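Local coordinates for autophagy-related protein 9 (Schizosaccharomyces pombe, PDB 7D0I) that scrambles phospholipids between the two leaflets of vesicle membranes as a homotrimer, supplying membrane for the growing autophagosome, at residues I361-T375 / W609-L621. The protein carries 1 engineered substitution. Residues are numbered along the deposited sequence; the frame is centred on the assembly and turned at random.
Sequences IELPLLHRRILTHTT and WEILGILLTPVLL. With LMN (Lauryl Maltose Neopentyl Glycol), chain H.
His373 donates its ND1 proton to OE1 of Glu610, with 2.8 Å between ND1 and OE1 and an N-H...O angle of 159°. The oxygen lies near the imidazole plane, and the imidazole N-H meets OE1 on its anti side, tilted out of the carboxylate plane. Glu610 reaches this point because its chain turns about the CB-CG bond (chi2 86°), and OE1 also lies 3.1 Å from OAU of the bound lauryl maltose neopentyl glycol. One face of the imidazole is covered by the detergent's sugar, whose C5 sits over the ring centre, while CD1 of Ile614 approaches NE2 obliquely. With an alanine in place of His373, the Glu610 carboxylate would probably lose its N-H mate and be left freer to turn, and the sugar would lose the flat surface it rests on.

Next to Glu610 on the same helical turn, Trp609 takes the guanidinium of Arg368 over one face of its indole, the planes 21° apart and CZ 3.9 Å from the centroid of the five-membered ring, which meets the geometry of a cation-pi stack. The extended arginine chain also sets CD above the six-membered ring, a CH-pi contact, while Leu366 closes the indole edge at CH2.

Further along the helix, Thr372 OG1 rests 3.5 Å from CA of Gly613. Leu363 crosses Leu616 at about a right angle, their CD1 atoms 3.6 Å apart, and Leu620 packs CD1 on CD1 of Ile370. Further out, Trp377 meets the His373 ring, Pro459 touches Glu610, and Val429 and Leu433 of helix 427-447 pack on Ile614. The whole joins a loop assigned to the cytoplasmic side, and the start of helix 373-382, to helix 603-624, which is probably intramembrane, forming a His-carboxylate pair in the wall of the detergent pocket.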
# COMPACT_ATOMS: atom_id res chain seq x y z
N ILE A 361 -43.27 -19.47 3.25
CA ILE A 361 -43.37 -20.12 1.96
C ILE A 361 -42.99 -21.60 2.06
O ILE A 361 -42.60 -22.20 1.07
CB ILE A 361 -42.53 -19.41 0.90
CG1 ILE A 361 -41.09 -19.28 1.37
CG2 ILE A 361 -43.11 -18.06 0.57
CD1 ILE A 361 -40.18 -18.67 0.37
N GLU A 362 -43.10 -22.18 3.25
CA GLU A 362 -42.75 -23.58 3.45
C GLU A 362 -44.01 -24.43 3.34
O GLU A 362 -45.01 -24.16 4.01
CB GLU A 362 -42.10 -23.77 4.82
CG GLU A 362 -41.56 -25.16 5.04
CD GLU A 362 -40.51 -25.21 6.12
OE1 GLU A 362 -40.41 -24.23 6.89
OE2 GLU A 362 -39.78 -26.21 6.20
N LEU A 363 -43.95 -25.45 2.51
CA LEU A 363 -45.12 -26.28 2.28
C LEU A 363 -45.50 -27.01 3.57
O LEU A 363 -44.62 -27.42 4.34
CB LEU A 363 -44.86 -27.29 1.17
CG LEU A 363 -44.69 -26.64 -0.20
CD1 LEU A 363 -44.24 -27.66 -1.21
CD2 LEU A 363 -45.99 -26.00 -0.62
N PRO A 364 -46.79 -27.17 3.85
CA PRO A 364 -47.19 -27.79 5.12
C PRO A 364 -46.75 -29.24 5.26
O PRO A 364 -46.35 -29.65 6.36
CB PRO A 364 -48.72 -27.66 5.10
CG PRO A 364 -49.00 -26.54 4.16
CD PRO A 364 -47.95 -26.65 3.11
N LEU A 365 -46.80 -30.02 4.19
CA LEU A 365 -46.49 -31.44 4.26
C LEU A 365 -45.11 -31.77 3.72
O LEU A 365 -44.32 -32.44 4.40
CB LEU A 365 -47.56 -32.25 3.51
CG LEU A 365 -47.49 -33.76 3.71
CD1 LEU A 365 -47.72 -34.09 5.17
CD2 LEU A 365 -48.50 -34.47 2.83
N LEU A 366 -44.79 -31.32 2.51
CA LEU A 366 -43.51 -31.63 1.91
C LEU A 366 -42.34 -31.01 2.67
O LEU A 366 -41.21 -31.49 2.53
CB LEU A 366 -43.50 -31.17 0.45
CG LEU A 366 -42.74 -32.01 -0.57
CD1 LEU A 366 -43.36 -31.83 -1.94
CD2 LEU A 366 -41.27 -31.64 -0.61
N HIS A 367 -42.59 -29.97 3.46
CA HIS A 367 -41.58 -29.35 4.31
C HIS A 367 -40.44 -28.77 3.48
O HIS A 367 -39.26 -29.08 3.68
CB HIS A 367 -41.05 -30.35 5.35
CG HIS A 367 -40.97 -29.79 6.74
ND1 HIS A 367 -42.08 -29.63 7.54
CD2 HIS A 367 -39.91 -29.37 7.47
CE1 HIS A 367 -41.71 -29.13 8.71
NE2 HIS A 367 -40.40 -28.96 8.69
N ARG A 368 -40.80 -27.91 2.54
CA ARG A 368 -39.84 -27.31 1.63
C ARG A 368 -40.24 -25.88 1.31
O ARG A 368 -41.42 -25.60 1.07
CB ARG A 368 -39.73 -28.11 0.33
CG ARG A 368 -38.54 -27.73 -0.52
CD ARG A 368 -38.71 -28.22 -1.94
NE ARG A 368 -37.54 -27.91 -2.75
CZ ARG A 368 -36.55 -28.76 -2.97
NH1 ARG A 368 -35.52 -28.40 -3.72
NH2 ARG A 368 -36.59 -29.98 -2.45
N ARG A 369 -39.27 -24.98 1.32
CA ARG A 369 -39.49 -23.59 0.94
C ARG A 369 -39.37 -23.49 -0.58
O ARG A 369 -38.27 -23.60 -1.12
CB ARG A 369 -38.48 -22.67 1.61
CG ARG A 369 -38.48 -22.70 3.11
CD ARG A 369 -37.40 -21.79 3.63
NE ARG A 369 -37.70 -20.39 3.40
CZ ARG A 369 -36.79 -19.46 3.18
NH1 ARG A 369 -37.14 -18.20 2.99
NH2 ARG A 369 -35.51 -19.79 3.13
N ILE A 370 -40.49 -23.26 -1.25
CA ILE A 370 -40.52 -23.11 -2.70
C ILE A 370 -40.94 -21.69 -3.02
O ILE A 370 -41.90 -21.17 -2.44
CB ILE A 370 -41.45 -24.13 -3.37
CG1 ILE A 370 -42.74 -24.31 -2.55
CG2 ILE A 370 -40.73 -25.45 -3.57
CD1 ILE A 370 -43.90 -23.49 -3.06
N LEU A 371 -40.23 -21.06 -3.95
CA LEU A 371 -40.55 -19.73 -4.43
C LEU A 371 -40.53 -19.79 -5.95
O LEU A 371 -39.52 -19.51 -6.59
CB LEU A 371 -39.56 -18.71 -3.90
CG LEU A 371 -39.85 -17.23 -4.10
CD1 LEU A 371 -41.22 -16.87 -3.57
CD2 LEU A 371 -38.81 -16.44 -3.37
N THR A 372 -41.66 -20.17 -6.54
CA THR A 372 -41.81 -20.21 -7.98
C THR A 372 -41.94 -18.79 -8.51
O THR A 372 -41.84 -17.81 -7.78
CB THR A 372 -43.01 -21.06 -8.36
OG1 THR A 372 -43.19 -22.08 -7.38
CG2 THR A 372 -42.81 -21.71 -9.70
N HIS A 373 -42.17 -18.66 -9.82
CA HIS A 373 -42.49 -17.35 -10.36
C HIS A 373 -43.96 -17.01 -10.13
O HIS A 373 -44.30 -15.84 -9.95
CB HIS A 373 -42.13 -17.27 -11.84
CG HIS A 373 -42.71 -18.37 -12.67
ND1 HIS A 373 -42.01 -19.53 -12.96
CD2 HIS A 373 -43.91 -18.50 -13.27
CE1 HIS A 373 -42.76 -20.32 -13.70
NE2 HIS A 373 -43.92 -19.72 -13.91
N THR A 374 -44.83 -18.02 -10.11
CA THR A 374 -46.23 -17.75 -9.79
C THR A 374 -46.39 -17.39 -8.32
O THR A 374 -47.28 -16.60 -7.98
CB THR A 374 -47.10 -18.95 -10.12
OG1 THR A 374 -46.67 -20.07 -9.34
CG2 THR A 374 -46.99 -19.28 -11.59
N THR A 375 -45.56 -17.95 -7.44
CA THR A 375 -45.61 -17.56 -6.04
C THR A 375 -45.35 -16.08 -5.88
O THR A 375 -46.07 -15.37 -5.17
CB THR A 375 -44.60 -18.36 -5.22
OG1 THR A 375 -44.53 -19.70 -5.71
CG2 THR A 375 -45.01 -18.39 -3.77
N TRP A 609 -39.46 -28.61 -10.13
CA TRP A 609 -40.01 -27.84 -9.03
C TRP A 609 -40.74 -26.59 -9.49
O TRP A 609 -41.72 -26.19 -8.87
CB TRP A 609 -38.92 -27.47 -8.03
CG TRP A 609 -38.61 -28.58 -7.11
CD1 TRP A 609 -37.46 -29.32 -7.08
CD2 TRP A 609 -39.46 -29.11 -6.10
NE1 TRP A 609 -37.55 -30.26 -6.09
CE2 TRP A 609 -38.76 -30.16 -5.47
CE3 TRP A 609 -40.74 -28.79 -5.65
CZ2 TRP A 609 -39.31 -30.89 -4.43
CZ3 TRP A 609 -41.28 -29.52 -4.62
CH2 TRP A 609 -40.56 -30.56 -4.02
N GLU A 610 -40.30 -25.96 -10.58
CA GLU A 610 -41.04 -24.83 -11.13
C GLU A 610 -42.37 -25.26 -11.73
O GLU A 610 -43.23 -24.42 -11.96
CB GLU A 610 -40.21 -24.12 -12.20
CG GLU A 610 -40.54 -22.65 -12.39
CD GLU A 610 -39.79 -21.75 -11.43
OE1 GLU A 610 -39.72 -20.53 -11.67
OE2 GLU A 610 -39.25 -22.26 -10.42
N ILE A 611 -42.53 -26.55 -12.01
CA ILE A 611 -43.82 -27.07 -12.44
C ILE A 611 -44.67 -27.52 -11.26
O ILE A 611 -45.88 -27.30 -11.24
CB ILE A 611 -43.63 -28.21 -13.46
CG1 ILE A 611 -42.98 -27.67 -14.73
CG2 ILE A 611 -44.94 -28.86 -13.79
CD1 ILE A 611 -42.62 -28.74 -15.72
N LEU A 612 -44.06 -28.14 -10.26
CA LEU A 612 -44.83 -28.58 -9.10
C LEU A 612 -45.24 -27.41 -8.21
O LEU A 612 -46.26 -27.47 -7.53
CB LEU A 612 -44.02 -29.60 -8.29
CG LEU A 612 -44.78 -30.34 -7.20
CD1 LEU A 612 -45.92 -31.12 -7.79
CD2 LEU A 612 -43.84 -31.27 -6.45
N GLY A 613 -44.47 -26.32 -8.23
CA GLY A 613 -44.83 -25.17 -7.43
C GLY A 613 -46.01 -24.41 -7.98
O GLY A 613 -46.81 -23.86 -7.21
N ILE A 614 -46.16 -24.37 -9.30
CA ILE A 614 -47.35 -23.76 -9.87
C ILE A 614 -48.59 -24.50 -9.41
O ILE A 614 -49.67 -23.91 -9.27
CB ILE A 614 -47.24 -23.73 -11.40
CG1 ILE A 614 -46.04 -22.89 -11.81
CG2 ILE A 614 -48.50 -23.16 -12.02
CD1 ILE A 614 -45.90 -22.72 -13.29
N LEU A 615 -48.46 -25.79 -9.12
CA LEU A 615 -49.59 -26.55 -8.59
C LEU A 615 -49.77 -26.33 -7.10
O LEU A 615 -50.90 -26.24 -6.61
CB LEU A 615 -49.40 -28.04 -8.88
CG LEU A 615 -49.39 -28.45 -10.35
CD1 LEU A 615 -49.15 -29.94 -10.47
CD2 LEU A 615 -50.69 -28.06 -11.01
N LEU A 616 -48.67 -26.25 -6.36
CA LEU A 616 -48.76 -26.18 -4.90
C LEU A 616 -48.87 -24.76 -4.35
O LEU A 616 -48.96 -24.60 -3.13
CB LEU A 616 -47.55 -26.87 -4.28
CG LEU A 616 -47.54 -28.38 -4.48
CD1 LEU A 616 -46.41 -29.02 -3.71
CD2 LEU A 616 -48.87 -28.97 -4.05
N THR A 617 -48.87 -23.73 -5.20
CA THR A 617 -49.03 -22.39 -4.66
C THR A 617 -50.42 -22.12 -4.09
O THR A 617 -50.53 -21.34 -3.13
CB THR A 617 -48.71 -21.32 -5.71
OG1 THR A 617 -49.25 -21.69 -6.98
CG2 THR A 617 -47.22 -21.15 -5.83
N PRO A 618 -51.50 -22.69 -4.63
CA PRO A 618 -52.79 -22.55 -3.93
C PRO A 618 -52.77 -23.11 -2.53
O PRO A 618 -53.48 -22.60 -1.66
CB PRO A 618 -53.75 -23.31 -4.84
CG PRO A 618 -53.20 -23.09 -6.18
CD PRO A 618 -51.71 -23.18 -6.00
N VAL A 619 -51.97 -24.14 -2.27
CA VAL A 619 -51.82 -24.64 -0.90
C VAL A 619 -51.30 -23.53 0.01
O VAL A 619 -51.82 -23.31 1.11
CB VAL A 619 -50.90 -25.87 -0.87
CG1 VAL A 619 -50.45 -26.14 0.54
CG2 VAL A 619 -51.63 -27.07 -1.43
N LEU A 620 -50.29 -22.80 -0.46
CA LEU A 620 -49.78 -21.66 0.30
C LEU A 620 -50.85 -20.59 0.46
O LEU A 620 -51.14 -20.15 1.58
CB LEU A 620 -48.55 -21.08 -0.39
CG LEU A 620 -47.29 -21.93 -0.43
CD1 LEU A 620 -46.21 -21.19 -1.17
CD2 LEU A 620 -46.83 -22.26 0.96
N LEU A 621 -51.46 -20.17 -0.65
CA LEU A 621 -52.43 -19.09 -0.60
C LEU A 621 -53.67 -19.44 0.20
O LEU A 621 -54.44 -18.54 0.53
CB LEU A 621 -52.83 -18.69 -2.02
CG LEU A 621 -51.73 -18.05 -2.85
CD1 LEU A 621 -52.08 -18.14 -4.32
CD2 LEU A 621 -51.55 -16.62 -2.45
C1 LMN H . -42.29 -15.51 -16.78
O1 LMN H . -42.76 -14.48 -17.43
C2 LMN H . -40.74 -15.54 -16.87
O2 LMN H . -40.23 -14.48 -16.07
C3 LMN H . -40.12 -16.82 -16.40
O3 LMN H . -38.74 -16.83 -16.92
C4 LMN H . -40.79 -18.06 -16.83
O4 LMN H . -40.33 -19.20 -15.96
C5 LMN H . -42.27 -17.99 -16.72
O5 LMN H . -42.80 -16.81 -17.43
C6 LMN H . -42.92 -19.24 -17.31
O6 LMN H . -44.32 -19.08 -17.29
CAA LMN H . -51.72 -20.13 -22.82
CAB LMN H . -54.23 -8.27 -19.24
OAI LMN H . -37.60 -22.12 -19.66
OAJ LMN H . -36.70 -6.72 -19.26
OAL LMN H . -39.78 -15.05 -20.20
OAN LMN H . -39.04 -9.08 -19.46
OAP LMN H . -41.32 -10.08 -20.56
OAQ LMN H . -36.19 -22.56 -17.18
OAR LMN H . -33.81 -8.46 -21.67
OAS LMN H . -35.70 -20.26 -15.66
OAT LMN H . -33.50 -11.24 -21.74
OAU LMN H . -38.40 -19.58 -14.30
OAV LMN H . -36.35 -12.43 -21.46
CAW LMN H . -50.24 -19.87 -22.45
CAX LMN H . -52.84 -8.82 -18.86
CAY LMN H . -50.05 -20.10 -20.93
CAZ LMN H . -52.28 -9.65 -20.05
CBA LMN H . -48.73 -19.46 -20.43
CBB LMN H . -50.89 -10.23 -19.66
CBC LMN H . -48.16 -18.46 -21.48
CBD LMN H . -49.87 -9.07 -19.49
CBE LMN H . -46.61 -18.35 -21.31
CBF LMN H . -48.46 -9.56 -19.95
CBG LMN H . -46.27 -18.17 -19.80
CBH LMN H . -47.61 -9.97 -18.71
CBI LMN H . -46.40 -16.65 -19.44
CBJ LMN H . -47.28 -11.49 -18.80
CBK LMN H . -45.33 -15.84 -20.25
CBL LMN H . -45.92 -11.78 -18.09
CBM LMN H . -38.78 -21.85 -18.95
CBN LMN H . -35.77 -7.78 -19.25
CBP LMN H . -39.05 -13.86 -20.36
CBQ LMN H . -45.56 -14.30 -20.01
CBR LMN H . -45.11 -13.10 -17.78
CBS LMN H . -43.39 -14.82 -18.68
CBT LMN H . -43.64 -12.54 -19.88
OBV LMN H . -43.04 -11.61 -18.97
OBX LMN H . -41.08 -12.72 -19.69
OBY LMN H . -39.60 -21.29 -16.74
OBZ LMN H . -37.02 -9.58 -20.29
OCB LMN H . -37.53 -11.64 -19.14
CCC LMN H . -38.53 -22.00 -17.48
CCD LMN H . -35.93 -8.61 -20.50
CCF LMN H . -39.62 -12.80 -19.46
CCH LMN H . -39.57 -10.37 -18.98
CCJ LMN H . -41.65 -11.69 -18.83
CCL LMN H . -41.04 -10.34 -19.18
CCM LMN H . -44.43 -13.69 -19.09
CCN LMN H . -37.13 -21.47 -17.16
CCO LMN H . -34.60 -9.30 -20.80
CCQ LMN H . -38.89 -11.47 -19.68
CCR LMN H . -39.27 -19.86 -16.55
CCS LMN H . -36.52 -10.82 -19.65
CCT LMN H . -37.05 -20.80 -15.83
CCU LMN H . -34.80 -10.63 -21.45
CCV LMN H . -38.02 -19.68 -15.68
CCW LMN H . -35.58 -11.57 -20.60